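PDB 5I4A: argonaute protein from Marinitoga piezophila, which cleaves single-stranded DNA as an endonuclease directed by short guide RNAs that carry a 5'-hydroxyl, and may defend the cell against invading mobile genetic elements. Local coordinates for residues L161-K166 with Y207-T212; E441-I446 with N513-R518. All blocks are in the same frame, centred on the assembly; numbering follows the deposited sequence.

Interaction 1: residues L161-K166 with Y207-T212; sequences LESAIK and YLFNFT. With nucleotides of chain B.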
loop_
_atom_site.group_PDB
_atom_site.type_symbol
_atom_site.label_atom_id
_atom_site.label_comp_id
_atom_site.label_asym_id
_atom_site.label_seq_id
_atom_site.Cartn_x
_atom_site.Cartn_y
_atom_site.Cartn_z
ATOM N N LEU A 161 -3.468 -14.809 28.017
ATOM C CA LEU A 161 -3.341 -16.047 28.779
ATOM C C LEU A 161 -4.687 -16.545 29.290
ATOM O O LEU A 161 -4.849 -17.747 29.526
ATOM C CB LEU A 161 -2.369 -15.850 29.941
ATOM C CG LEU A 161 -0.892 -15.798 29.552
ATOM C CD1 LEU A 161 -0.016 -15.641 30.783
ATOM C CD2 LEU A 161 -0.510 -17.048 28.774
ATOM N N GLU A 162 -5.664 -15.650 29.459
ATOM C CA GLU A 162 -6.978 -16.019 29.968
ATOM C C GLU A 162 -8.045 -16.031 28.878
ATOM O O GLU A 162 -9.240 -15.965 29.187
ATOM C CB GLU A 162 -7.403 -15.072 31.090
ATOM C CG GLU A 162 -6.308 -14.705 32.070
ATOM C CD GLU A 162 -6.786 -13.712 33.111
ATOM O OE1 GLU A 162 -7.867 -13.118 32.909
ATOM O OE2 GLU A 162 -6.088 -13.529 34.131
ATOM N N SER A 163 -7.646 -16.105 27.611
ATOM C CA SER A 163 -8.572 -16.032 26.488
ATOM C C SER A 163 -8.714 -17.411 25.858
ATOM O O SER A 163 -7.717 -18.011 25.437
ATOM C CB SER A 163 -8.094 -15.014 25.453
ATOM O OG SER A 163 -9.005 -14.923 24.370
ATOM N N ALA A 164 -9.954 -17.904 25.790
ATOM C CA ALA A 164 -10.203 -19.210 25.189
ATOM C C ALA A 164 -9.772 -19.237 23.728
ATOM O O ALA A 164 -9.145 -20.202 23.275
ATOM C CB ALA A 164 -11.682 -19.572 25.319
ATOM N N ILE A 165 -10.096 -18.190 22.979
ATOM C CA ILE A 165 -9.716 -18.078 21.576
ATOM C C ILE A 165 -8.366 -17.381 21.492
ATOM O O ILE A 165 -7.985 -16.601 22.372
ATOM C CB ILE A 165 -10.801 -17.327 20.772
ATOM C CG1 ILE A 165 -10.516 -17.395 19.268
ATOM C CG2 ILE A 165 -10.917 -15.883 21.244
ATOM C CD1 ILE A 165 -11.454 -16.557 18.424
ATOM N N LYS A 166 -7.624 -17.671 20.427
ATOM C CA LYS A 166 -6.301 -17.109 20.213
ATOM C C LYS A 166 -6.155 -16.668 18.763
ATOM O O LYS A 166 -6.968 -17.006 17.897
ATOM C CB LYS A 166 -5.205 -18.116 20.590
ATOM C CG LYS A 166 -5.009 -18.243 22.090
ATOM C CD LYS A 166 -4.637 -19.645 22.522
ATOM C CE LYS A 166 -4.404 -19.678 24.022
ATOM N NZ LYS A 166 -5.407 -18.841 24.740
ATOM N N TYR A 207 -1.942 -7.571 27.374
ATOM C CA TYR A 207 -1.937 -8.046 25.998
ATOM C C TYR A 207 -3.286 -8.662 25.659
ATOM O O TYR A 207 -3.784 -9.524 26.390
ATOM C CB TYR A 207 -0.813 -9.060 25.776
ATOM C CG TYR A 207 0.561 -8.438 25.846
ATOM C CD1 TYR A 207 1.102 -8.050 27.062
ATOM C CD2 TYR A 207 1.313 -8.228 24.697
ATOM C CE1 TYR A 207 2.343 -7.468 27.134
ATOM C CE2 TYR A 207 2.568 -7.652 24.763
ATOM C CZ TYR A 207 3.078 -7.279 25.987
ATOM O OH TYR A 207 4.323 -6.702 26.073
ATOM N N LEU A 208 -3.869 -8.209 24.555
ATOM C CA LEU A 208 -5.098 -8.765 24.018
ATOM C C LEU A 208 -4.832 -9.297 22.618
ATOM O O LEU A 208 -3.915 -8.840 21.929
ATOM C CB LEU A 208 -6.216 -7.716 23.971
ATOM C CG LEU A 208 -6.640 -7.102 25.305
ATOM C CD1 LEU A 208 -7.752 -6.087 25.094
ATOM C CD2 LEU A 208 -7.078 -8.187 26.273
ATOM N N PHE A 209 -5.635 -10.270 22.203
ATOM C CA PHE A 209 -5.533 -10.800 20.851
ATOM C C PHE A 209 -6.257 -9.880 19.879
ATOM O O PHE A 209 -7.390 -9.462 20.133
ATOM C CB PHE A 209 -6.111 -12.212 20.780
ATOM C CG PHE A 209 -5.154 -13.276 21.222
ATOM C CD1 PHE A 209 -4.089 -13.637 20.415
ATOM C CD2 PHE A 209 -5.313 -13.914 22.439
ATOM C CE1 PHE A 209 -3.203 -14.618 20.812
ATOM C CE2 PHE A 209 -4.428 -14.894 22.842
ATOM C CZ PHE A 209 -3.369 -15.242 22.028
ATOM N N ASN A 210 -5.598 -9.563 18.769
ATOM C CA ASN A 210 -6.172 -8.723 17.727
ATOM C C ASN A 210 -6.581 -9.602 16.552
ATOM O O ASN A 210 -5.775 -10.396 16.054
ATOM C CB ASN A 210 -5.172 -7.659 17.276
ATOM C CG ASN A 210 -5.772 -6.670 16.300
ATOM O OD1 ASN A 210 -6.963 -6.366 16.360
ATOM N ND2 ASN A 210 -4.948 -6.167 15.388
ATOM N N PHE A 211 -7.830 -9.467 16.118
ATOM C CA PHE A 211 -8.397 -10.317 15.079
ATOM C C PHE A 211 -8.587 -9.506 13.807
ATOM O O PHE A 211 -9.329 -8.517 13.797
ATOM C CB PHE A 211 -9.720 -10.927 15.539
ATOM C CG PHE A 211 -9.583 -11.814 16.736
ATOM C CD1 PHE A 211 -9.126 -13.113 16.599
ATOM C CD2 PHE A 211 -9.899 -11.349 18.000
ATOM C CE1 PHE A 211 -8.992 -13.935 17.700
ATOM C CE2 PHE A 211 -9.767 -12.166 19.106
ATOM C CZ PHE A 211 -9.313 -13.461 18.955
ATOM N N THR A 212 -7.920 -9.932 12.740
ATOM C CA THR A 212 -7.994 -9.258 11.457
ATOM C C THR A 212 -9.113 -9.863 10.612
ATOM O O THR A 212 -9.832 -10.770 11.038
ATOM C CB THR A 212 -6.652 -9.352 10.736
ATOM O OG1 THR A 212 -6.530 -10.640 10.120
ATOM C CG2 THR A 212 -5.513 -9.169 11.725
ATOM P P A B 7 -5.160 -8.808 7.321
ATOM O OP1 A B 7 -6.343 -9.662 7.602
ATOM O OP2 A B 7 -5.358 -7.447 6.759
ATOM O "O5'" A B 7 -4.317 -8.707 8.669
ATOM C "C5'" A B 7 -3.091 -7.996 8.716
ATOM C "C4'" A B 7 -2.889 -7.344 10.057
ATOM O "O4'" A B 7 -1.975 -8.132 10.862
ATOM C "C3'" A B 7 -2.260 -5.966 10.029
ATOM O "O3'" A B 7 -3.201 -4.958 9.712
ATOM C "C2'" A B 7 -1.666 -5.847 11.427
ATOM O "O2'" A B 7 -2.679 -5.550 12.378
ATOM C "C1'" A B 7 -1.188 -7.279 11.667
ATOM P P U B 21 6.693 0.428 32.729
ATOM O OP1 U B 21 6.559 -0.352 33.994
ATOM O OP2 U B 21 6.709 1.905 32.831
ATOM O "O5'" U B 21 8.002 0.026 31.900
ATOM C "C5'" U B 21 8.660 -1.231 32.093
ATOM C "C4'" U B 21 7.684 -2.377 31.938
ATOM O "O4'" U B 21 7.514 -2.694 30.533
ATOM C "C3'" U B 21 7.993 -3.702 32.658
ATOM O "O3'" U B 21 6.987 -4.016 33.623
ATOM C "C2'" U B 21 7.937 -4.765 31.549
ATOM O "O2'" U B 21 7.243 -5.941 31.922
ATOM C "C1'" U B 21 7.212 -4.058 30.406
ATOM N N1 U B 21 7.641 -4.557 29.087
ATOM C C2 U B 21 6.909 -5.611 28.558
ATOM O O2 U B 21 5.947 -6.100 29.087
ATOM N N3 U B 21 7.308 -6.110 27.358
ATOM C C4 U B 21 8.378 -5.669 26.629
ATOM O O4 U B 21 8.621 -6.214 25.556
ATOM C C5 U B 21 9.115 -4.588 27.214
ATOM C C6 U B 21 8.738 -4.081 28.402
#
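Lys166 lies over one face of the Phe209 ring, backbone first: its CA stands 3.8 Å from the ring centroid and only 5° off the ring normal, which defines a CH-pi contact. The lysine side chain then runs outward across the same ring, with CG 3.4 Å from Phe209 CZ. At the ring's edge, near its plane, Ser163 CB approaches Phe209 CD2 at 4.2 Å. The serine hydroxyl is turned to its own loop instead, Ser163 OG donating to Ile165 O over 2.8 Å. With CG opposite the carbonyl carbon (chi1 -83°), the Phe209 ring projects from strand 207-211 into this loop. The loop belongs to the PAZ domain and joins strands 143-156 and 169-172, both antiparallel neighbours of strand 207-211, so the contact lays a connection over the strand that separates the two it links. Tyr181 meets Phe209 edge-to-face from outside the two segments. Replacing Phe209 with an alanine is likely to leave the Lys166 backbone without an aromatic face to lie on and to open a gap between loop and strand. Two residues along from Phe209, Phe211 meets Ile165 head-on; Ile165 CD1 reaches Phe211 CE1 at 3.7 Å, while Lys166 O sits near the plane of that ring, at its edge. Tyr207, and Thr212 at the N-cap position just before a helix, bond to the RNA of chain B: Thr212 OG1 donates to OP1 of A7 over 2.7 Å, and Tyr207 OH accepts a weak bond from N3 of U21, 3.3 Å away and bent to 126° at the hydrogen.

Interaction 2: residues E441-I446 with N513-R518; sequences EKNLYI and NVFILR
Tyr445 and Phe515 stand next to each other on one face of a parallel strand pair, both rings leading off the same way, their planes 44° apart. This oblique meeting is close: Tyr445 CE1 stands 3.5 Å from Phe515 CD1, over one face of the phenylalanine ring but offset toward its rim. Asn443 CB touches Phe515 CE1 at 3.6 Å, and its OD1 lies in the ring plane, at the edge. The same oxygen accepts Asn513 ND2 at 2.7 Å, with a C=O...donor angle of 168°, so the two amides are joined although their planes are clearly twisted apart. With CG opposite its carbonyl carbon (chi1 -54°), Asn443 also directs ND2 to Tyr445 OH at 3.1 Å; that hydroxyl has a further partner in Gln601. Beneath this tight face, the backbone bonds follow a parallel register: Leu444 N to Asn513 O, Phe515 N to Leu444 O, Ile446 N to Phe515 O, and Leu517 N to Ile446 O at 2.9 Å. The other face is looser, Ile446 CD1 meeting Val514 CG1 at 3.9 Å and Leu444 CB coming no nearer than 4.3 Å to Val514 CG2. At the solvent end, exposed Lys442 contributes a weak bond, Asn513 N to Lys442 O at 3.5 Å. This pair belongs to the RNase H-fold sheet of the PIWI domain, where strand 513-519 runs between strands 443-452 and 539-546. Helix 595-605 packs on the Asn443, Tyr445 and Phe515 face, while helix 485-507 covers Leu444, Ile446 and Val514 on the opposite one.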
loop_
_atom_site.group_PDB
_atom_site.type_symbol
_atom_site.label_atom_id
_atom_site.label_comp_id
_atom_site.label_asym_id
_atom_site.label_seq_id
_atom_site.Cartn_x
_atom_site.Cartn_y
_atom_site.Cartn_z
ATOM N N GLU A 441 3.352 10.477 -25.263
ATOM C CA GLU A 441 4.632 9.782 -25.396
ATOM C C GLU A 441 5.802 10.647 -24.939
ATOM O O GLU A 441 6.855 10.122 -24.561
ATOM C CB GLU A 441 4.843 9.337 -26.847
ATOM C CG GLU A 441 6.126 8.564 -27.119
ATOM C CD GLU A 441 6.203 8.045 -28.545
ATOM O OE1 GLU A 441 6.971 8.610 -29.353
ATOM O OE2 GLU A 441 5.482 7.075 -28.859
ATOM N N LYS A 442 5.640 11.970 -24.960
ATOM C CA LYS A 442 6.738 12.875 -24.643
ATOM C C LYS A 442 7.100 12.891 -23.163
ATOM O O LYS A 442 8.070 13.560 -22.789
ATOM C CB LYS A 442 6.387 14.289 -25.098
ATOM C CG LYS A 442 5.120 14.847 -24.469
ATOM C CD LYS A 442 4.749 16.181 -25.100
ATOM C CE LYS A 442 3.339 16.607 -24.730
ATOM N NZ LYS A 442 2.934 17.844 -25.453
ATOM N N ASN A 443 6.364 12.174 -22.320
ATOM C CA ASN A 443 6.546 12.233 -20.879
ATOM C C ASN A 443 7.194 10.954 -20.361
ATOM O O ASN A 443 6.969 9.861 -20.887
ATOM C CB ASN A 443 5.206 12.461 -20.178
ATOM C CG ASN A 443 4.470 13.672 -20.717
ATOM O OD1 ASN A 443 5.063 14.728 -20.934
ATOM N ND2 ASN A 443 3.170 13.521 -20.944
ATOM N N LEU A 444 8.007 11.109 -19.318
ATOM C CA LEU A 444 8.690 10.000 -18.663
ATOM C C LEU A 444 8.108 9.853 -17.263
ATOM O O LEU A 444 8.312 10.719 -16.404
ATOM C CB LEU A 444 10.199 10.236 -18.618
ATOM C CG LEU A 444 11.035 9.232 -17.820
ATOM C CD1 LEU A 444 10.823 7.827 -18.349
ATOM C CD2 LEU A 444 12.508 9.608 -17.859
ATOM N N TYR A 445 7.384 8.760 -17.040
ATOM C CA TYR A 445 6.705 8.513 -15.775
ATOM C C TYR A 445 7.580 7.617 -14.907
ATOM O O TYR A 445 7.880 6.481 -15.283
ATOM C CB TYR A 445 5.334 7.882 -16.019
ATOM C CG TYR A 445 4.463 8.719 -16.932
ATOM C CD1 TYR A 445 3.858 9.879 -16.470
ATOM C CD2 TYR A 445 4.260 8.359 -18.258
ATOM C CE1 TYR A 445 3.068 10.654 -17.299
ATOM C CE2 TYR A 445 3.470 9.130 -19.097
ATOM C CZ TYR A 445 2.877 10.275 -18.610
ATOM O OH TYR A 445 2.092 11.048 -19.434
ATOM N N ILE A 446 7.982 8.134 -13.747
ATOM C CA ILE A 446 8.927 7.475 -12.856
ATOM C C ILE A 446 8.284 7.342 -11.483
ATOM O O ILE A 446 7.686 8.299 -10.977
ATOM C CB ILE A 446 10.249 8.262 -12.771
ATOM C CG1 ILE A 446 10.959 8.265 -14.127
ATOM C CG2 ILE A 446 11.156 7.688 -11.693
ATOM C CD1 ILE A 446 12.151 9.197 -14.188
ATOM N N ASN A 513 8.829 16.138 -20.581
ATOM C CA ASN A 513 8.392 16.257 -19.200
ATOM C C ASN A 513 8.719 14.974 -18.452
ATOM O O ASN A 513 8.735 13.885 -19.033
ATOM C CB ASN A 513 6.892 16.553 -19.118
ATOM C CG ASN A 513 6.471 17.666 -20.060
ATOM O OD1 ASN A 513 6.669 18.845 -19.770
ATOM N ND2 ASN A 513 5.884 17.294 -21.193
ATOM N N VAL A 514 8.983 15.110 -17.153
ATOM C CA VAL A 514 9.353 13.986 -16.301
ATOM C C VAL A 514 8.479 14.018 -15.055
ATOM O O VAL A 514 8.526 14.983 -14.282
ATOM C CB VAL A 514 10.843 14.014 -15.920
ATOM C CG1 VAL A 514 11.177 12.848 -15.007
ATOM C CG2 VAL A 514 11.713 13.967 -17.167
ATOM N N PHE A 515 7.687 12.969 -14.860
ATOM C CA PHE A 515 6.812 12.837 -13.704
ATOM C C PHE A 515 7.514 11.978 -12.660
ATOM O O PHE A 515 7.818 10.808 -12.919
ATOM C CB PHE A 515 5.474 12.209 -14.095
ATOM C CG PHE A 515 4.624 13.076 -14.984
ATOM C CD1 PHE A 515 5.017 13.365 -16.281
ATOM C CD2 PHE A 515 3.416 13.581 -14.532
ATOM C CE1 PHE A 515 4.236 14.157 -17.100
ATOM C CE2 PHE A 515 2.629 14.370 -15.350
ATOM C CZ PHE A 515 3.041 14.659 -16.635
ATOM N N ILE A 516 7.772 12.553 -11.491
ATOM C CA ILE A 516 8.403 11.842 -10.385
ATOM C C ILE A 516 7.328 11.627 -9.330
ATOM O O ILE A 516 6.938 12.561 -8.617
ATOM C CB ILE A 516 9.611 12.597 -9.815
ATOM C CG1 ILE A 516 10.704 12.745 -10.875
ATOM C CG2 ILE A 516 10.161 11.877 -8.594
ATOM C CD1 ILE A 516 10.605 14.025 -11.682
ATOM N N LEU A 517 6.840 10.395 -9.233
ATOM C CA LEU A 517 5.816 10.029 -8.268
ATOM C C LEU A 517 6.483 9.318 -7.097
ATOM O O LEU A 517 7.212 8.340 -7.291
ATOM C CB LEU A 517 4.758 9.135 -8.913
ATOM C CG LEU A 517 4.443 9.418 -10.387
ATOM C CD1 LEU A 517 3.432 8.416 -10.916
ATOM C CD2 LEU A 517 3.947 10.843 -10.597
ATOM N N ARG A 518 6.242 9.818 -5.890
ATOM C CA ARG A 518 6.908 9.342 -4.689
ATOM C C ARG A 518 5.913 8.624 -3.788
ATOM O O ARG A 518 4.812 9.127 -3.541
ATOM C CB ARG A 518 7.556 10.510 -3.940
ATOM C CG ARG A 518 8.135 10.165 -2.580
ATOM C CD ARG A 518 9.321 9.220 -2.684
ATOM N NE ARG A 518 9.976 9.054 -1.389
ATOM C CZ ARG A 518 11.066 9.714 -1.013
ATOM N NH1 ARG A 518 11.636 10.583 -1.836
ATOM N NH2 ARG A 518 11.585 9.503 0.188
#

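Interaction 1 closes along the chain before interaction 2 opens, and the two belong to different lobes: the PAZ domain carries residues 161-166 and 207-212, the PIWI domain residues 441-446 and 513-518. Their centres are 47 Å apart, on opposite sides of the chain's centre, and even their nearest atoms are about 26 Å apart. They share no sheet, since strand 207-211 lies in an antiparallel sheet and strands 443-452 and 513-519 in a mixed one. Residues of segment 207-212 also bond to the guide RNA, whereas interaction 2 builds the core that carries the probable metal ligands Asp449 and Asp519 on its two strands; its nearest atom is about 11 Å from the bound nucleic acid.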